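Local coordinates for protein ArsR family transcriptional regulator (Comamonas testosteroni, PDB 6UVU) that represses transcription, probably by binding operator DNA as a dimeric ArsR-family regulator, and responds to antimony(III), at residues B[47-52]-B[106-111]; B[78-81]-B[85-88]. All coordinates share one frame; numbering follows the deposited sequence.

The two contacts illustrate how a winged helix-turn-helix repressor is tied together at different levels. Interaction 1, buried close to the centre of the chain, joins helix 42-54 to helix 102-121, which also faces the second subunit; it has no hydrogen bond across it and rests on the contacts of one leucine with L48, H49 and A52. Interaction 2, farther out, holds no element in common with it: helix 70-82 meets the residues that lead into strand 86-91, and a backbone hydrogen bond accompanies a small buried core of L80, I85 and L86 that thins to alanines toward the exposed A88. Their centres are about 14 Å apart, yet they touch, L51 CD1 packing 3.9 Å from L86 CD1.

Interaction 1 (B[47-52]-B[106-111])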
loop_
_atom_site.group_PDB
_atom_site.type_symbol
_atom_site.label_atom_id
_atom_site.label_comp_id
_atom_site.label_asym_id
_atom_site.label_seq_id
_atom_site.Cartn_x
_atom_site.Cartn_y
_atom_site.Cartn_z
ATOM N N LEU B 47 14.426 -1.497 1.536
ATOM C CA LEU B 47 15.352 -0.610 0.832
ATOM C C LEU B 47 14.826 0.811 0.823
ATOM O O LEU B 47 15.586 1.772 1.027
ATOM C CB LEU B 47 15.559 -1.100 -0.610
ATOM C CG LEU B 47 16.513 -2.260 -0.873
ATOM C CD1 LEU B 47 16.451 -2.697 -2.342
ATOM C CD2 LEU B 47 17.924 -1.812 -0.521
ATOM N N LEU B 48 13.513 0.956 0.598
ATOM C CA LEU B 48 12.886 2.274 0.518
ATOM C C LEU B 48 12.897 2.967 1.872
ATOM O O LEU B 48 13.089 4.185 1.957
ATOM C CB LEU B 48 11.453 2.136 0.018
ATOM C CG LEU B 48 11.072 2.452 -1.430
ATOM C CD1 LEU B 48 12.257 2.411 -2.343
ATOM C CD2 LEU B 48 9.974 1.498 -1.918
ATOM N N HIS B 49 12.672 2.207 2.941
ATOM C CA HIS B 49 12.749 2.794 4.268
ATOM C C HIS B 49 14.178 3.226 4.602
ATOM O O HIS B 49 14.390 4.329 5.111
ATOM C CB HIS B 49 12.228 1.811 5.316
ATOM C CG HIS B 49 12.150 2.416 6.687
ATOM N ND1 HIS B 49 12.258 1.674 7.844
ATOM C CD2 HIS B 49 11.956 3.697 7.077
ATOM C CE1 HIS B 49 12.143 2.477 8.889
ATOM N NE2 HIS B 49 11.958 3.709 8.450
ATOM N N ALA B 50 15.162 2.357 4.350
ATOM C CA ALA B 50 16.560 2.709 4.607
ATOM C C ALA B 50 16.974 3.959 3.834
ATOM O O ALA B 50 17.734 4.787 4.347
ATOM C CB ALA B 50 17.473 1.535 4.248
ATOM N N LEU B 51 16.468 4.125 2.604
ATOM C CA LEU B 51 16.715 5.348 1.843
ATOM C C LEU B 51 15.990 6.542 2.444
ATOM O O LEU B 51 16.522 7.657 2.460
ATOM C CB LEU B 51 16.273 5.168 0.401
ATOM C CG LEU B 51 17.109 4.215 -0.425
ATOM C CD1 LEU B 51 16.354 3.881 -1.702
ATOM C CD2 LEU B 51 18.452 4.877 -0.733
ATOM N N ALA B 52 14.759 6.335 2.919
ATOM C CA ALA B 52 13.984 7.432 3.485
ATOM C C ALA B 52 14.579 7.912 4.803
ATOM O O ALA B 52 14.530 9.111 5.100
ATOM C CB ALA B 52 12.524 6.999 3.691
ATOM N N ARG B 106 4.612 8.910 0.987
ATOM C CA ARG B 106 3.485 8.935 1.917
ATOM C C ARG B 106 2.969 7.530 2.218
ATOM O O ARG B 106 2.545 7.248 3.353
ATOM C CB ARG B 106 2.339 9.782 1.362
ATOM C CG ARG B 106 2.729 10.973 0.524
ATOM C CD ARG B 106 1.913 12.187 0.889
ATOM N NE ARG B 106 0.467 11.969 0.831
ATOM C CZ ARG B 106 -0.352 12.604 -0.011
ATOM N NH1 ARG B 106 0.133 13.494 -0.872
ATOM N NH2 ARG B 106 -1.660 12.356 0.000
ATOM N N MET B 107 2.996 6.637 1.228
ATOM C CA MET B 107 2.489 5.281 1.433
ATOM C C MET B 107 3.427 4.474 2.316
ATOM O O MET B 107 2.974 3.716 3.187
ATOM C CB MET B 107 2.260 4.585 0.085
ATOM C CG MET B 107 1.370 3.315 0.164
ATOM S SD MET B 107 -0.308 3.526 0.856
ATOM C CE MET B 107 -1.137 4.316 -0.527
ATOM N N LEU B 108 4.743 4.635 2.120
ATOM C CA LEU B 108 5.709 4.070 3.059
ATOM C C LEU B 108 5.507 4.626 4.466
ATOM O O LEU B 108 5.511 3.868 5.434
ATOM C CB LEU B 108 7.141 4.333 2.574
ATOM C CG LEU B 108 8.295 4.262 3.579
ATOM C CD1 LEU B 108 8.573 2.840 4.013
ATOM C CD2 LEU B 108 9.591 4.896 3.009
ATOM N N GLU B 109 5.313 5.942 4.600
ATOM C CA GLU B 109 5.117 6.535 5.923
ATOM C C GLU B 109 3.867 5.983 6.596
ATOM O O GLU B 109 3.857 5.752 7.813
ATOM C CB GLU B 109 5.027 8.061 5.822
ATOM C CG GLU B 109 6.345 8.774 5.483
ATOM C CD GLU B 109 6.144 10.280 5.340
ATOM O OE1 GLU B 109 4.990 10.745 5.526
ATOM O OE2 GLU B 109 7.129 11.001 5.059
ATOM N N LEU B 110 2.789 5.798 5.831
ATOM C CA LEU B 110 1.580 5.202 6.399
ATOM C C LEU B 110 1.859 3.793 6.891
ATOM O O LEU B 110 1.486 3.423 8.013
ATOM C CB LEU B 110 0.446 5.193 5.374
ATOM C CG LEU B 110 -0.838 4.518 5.882
ATOM C CD1 LEU B 110 -1.368 5.226 7.134
ATOM C CD2 LEU B 110 -1.898 4.482 4.780
ATOM N N GLY B 111 2.543 3.003 6.075
ATOM C CA GLY B 111 2.982 1.698 6.522
ATOM C C GLY B 111 3.762 1.754 7.820
ATOM O O GLY B 111 3.569 0.916 8.701
#
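L108 bridges to L48, H49 and A52, joining the long C-terminal helix 102-121 to helix 42-54 in the core of this winged helix-turn-helix fold. The two short segments cross at -100°, nearly at right angles, with their axes 10.8 Å apart, a spacing bridged here by a single leucine. From its CB, which points toward the other helix, L108 swings CG anti to the backbone N (chi1 160°), and the fork at CG then spreads its two methyls, CD1 onto H49 and CD2 across H49 toward A52 and L48. L108 CD1 lies 4.0 Å from H49 CB and approaches the imidazole obliquely. L108 CD2 is 4.0 Å from H49 CA. The same L108 CD2 reaches the methyl of A52, one turn beyond L48, at 3.7 Å from A52 CB. Shortening L108 to an alanine would remove both methyls and is likely to open a gap between the helices, leaving A52 CB without this apolar neighbour. The polar end of H49 serves another purpose: its ND1 is hydrogen-bonded to the backbone N of I24 of the second subunit, so this histidine links the intrachain packing to the dimer. L108 CD2 also rests 3.7 Å from L48 O, a carbonyl oxygen already engaged within its helix by A52 N at 2.9 Å.

Interaction 2 (B[78-81]-B[85-88]); sequences QRLA and ILRA
L80 packs against I85 and L86 where helix 70-82, the second helix of the helix-turn-helix, gives way to the first strand of the β-hairpin wing. Its side chain divides its length between the two partners, crossing both at a slant. Near the base, L80 CB lies 3.5 Å from L86 CD1, with L86 CG almost as close; L86 is turned so that its CG is anti to the carbonyl carbon (chi1 -53°), which brings CG and CD1 up against L80 CB. Farther out, L80 CD1 meets I85 CG1 at 3.9 Å. L86 also touches I99 of strand 94-99, and thereby packs against both the helix and, through I99, the partner strand of the hairpin.

Outward from this centre the packing becomes lighter and more backbone-based. A81 sets its CA 3.8 Å from L86 O. Its methyl CB is 4.5 Å from A88 CB, a loose touch at the exposed end, where A88 points toward the helix while the intervening R87 points away, in keeping with the alternation along a strand.

The polar edge is a single bond across the turn. I85 N donates to L80 O at 2.8 Å, nearly straight at 158°, and so fastens the start of the wing to the last turn of the helix. The donor is tilted 25° from the carbonyl plane, and the same L80 O sits 3.5 Å from I85 CB.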
loop_
_atom_site.group_PDB
_atom_site.type_symbol
_atom_site.label_atom_id
_atom_site.label_comp_id
_atom_site.label_asym_id
_atom_site.label_seq_id
_atom_site.Cartn_x
_atom_site.Cartn_y
_atom_site.Cartn_z
ATOM N N GLN B 78 18.752 0.385 -9.491
ATOM C CA GLN B 78 18.602 0.894 -10.853
ATOM C C GLN B 78 17.207 0.602 -11.410
ATOM O O GLN B 78 16.677 1.403 -12.187
ATOM C CB GLN B 78 19.702 0.366 -11.784
ATOM C CG GLN B 78 20.400 -0.922 -11.381
ATOM C CD GLN B 78 21.847 -0.995 -11.901
ATOM O OE1 GLN B 78 22.254 -0.178 -12.735
ATOM N NE2 GLN B 78 22.625 -1.968 -11.402
ATOM N N ARG B 79 16.560 -0.488 -10.980
ATOM C CA ARG B 79 15.182 -0.738 -11.414
ATOM C C ARG B 79 14.227 0.315 -10.869
ATOM O O ARG B 79 13.358 0.815 -11.597
ATOM C CB ARG B 79 14.711 -2.131 -10.987
ATOM C CG ARG B 79 15.593 -3.265 -11.432
ATOM C CD ARG B 79 15.576 -3.403 -12.950
ATOM N NE ARG B 79 16.905 -3.773 -13.417
ATOM C CZ ARG B 79 17.801 -2.898 -13.866
ATOM N NH1 ARG B 79 18.994 -3.318 -14.253
ATOM N NH2 ARG B 79 17.504 -1.602 -13.947
ATOM N N LEU B 80 14.327 0.622 -9.564
ATOM C CA LEU B 80 13.480 1.673 -8.988
ATOM C C LEU B 80 13.715 3.005 -9.696
ATOM O O LEU B 80 12.774 3.776 -9.924
ATOM C CB LEU B 80 13.743 1.828 -7.481
ATOM C CG LEU B 80 12.925 1.077 -6.409
ATOM C CD1 LEU B 80 11.493 0.805 -6.856
ATOM C CD2 LEU B 80 13.611 -0.211 -5.973
ATOM N N ALA B 81 14.979 3.300 -10.022
ATOM C CA ALA B 81 15.287 4.468 -10.838
ATOM C C ALA B 81 14.641 4.367 -12.220
ATOM O O ALA B 81 14.040 5.335 -12.695
ATOM C CB ALA B 81 16.807 4.636 -10.955
ATOM N N ILE B 85 11.124 5.944 -9.406
ATOM C CA ILE B 85 10.836 6.073 -7.979
ATOM C C ILE B 85 12.003 6.771 -7.282
ATOM O O ILE B 85 11.802 7.494 -6.298
ATOM C CB ILE B 85 10.559 4.697 -7.343
ATOM C CG1 ILE B 85 9.448 3.929 -8.105
ATOM C CG2 ILE B 85 10.220 4.832 -5.846
ATOM C CD1 ILE B 85 8.079 4.523 -7.983
ATOM N N LEU B 86 13.211 6.555 -7.792
ATOM C CA LEU B 86 14.442 7.096 -7.252
ATOM C C LEU B 86 15.102 8.017 -8.272
ATOM O O LEU B 86 14.772 8.014 -9.460
ATOM C CB LEU B 86 15.413 5.974 -6.875
ATOM C CG LEU B 86 14.869 4.892 -5.948
ATOM C CD1 LEU B 86 15.924 3.878 -5.624
ATOM C CD2 LEU B 86 14.319 5.504 -4.693
ATOM N N ARG B 87 16.021 8.833 -7.774
ATOM C CA ARG B 87 16.981 9.567 -8.589
ATOM C C ARG B 87 18.359 8.994 -8.291
ATOM O O ARG B 87 18.734 8.861 -7.117
ATOM C CB ARG B 87 16.924 11.064 -8.273
ATOM C CG ARG B 87 17.916 11.954 -9.014
ATOM C CD ARG B 87 17.576 13.425 -8.773
ATOM N NE ARG B 87 18.764 14.258 -8.585
ATOM C CZ ARG B 87 19.443 14.355 -7.443
ATOM N NH1 ARG B 87 19.066 13.656 -6.377
ATOM N NH2 ARG B 87 20.509 15.146 -7.368
ATOM N N ALA B 88 19.093 8.616 -9.346
ATOM C CA ALA B 88 20.446 8.074 -9.210
ATOM C C ALA B 88 21.448 9.154 -9.625
ATOM O O ALA B 88 21.559 9.489 -10.814
ATOM C CB ALA B 88 20.625 6.808 -10.044
#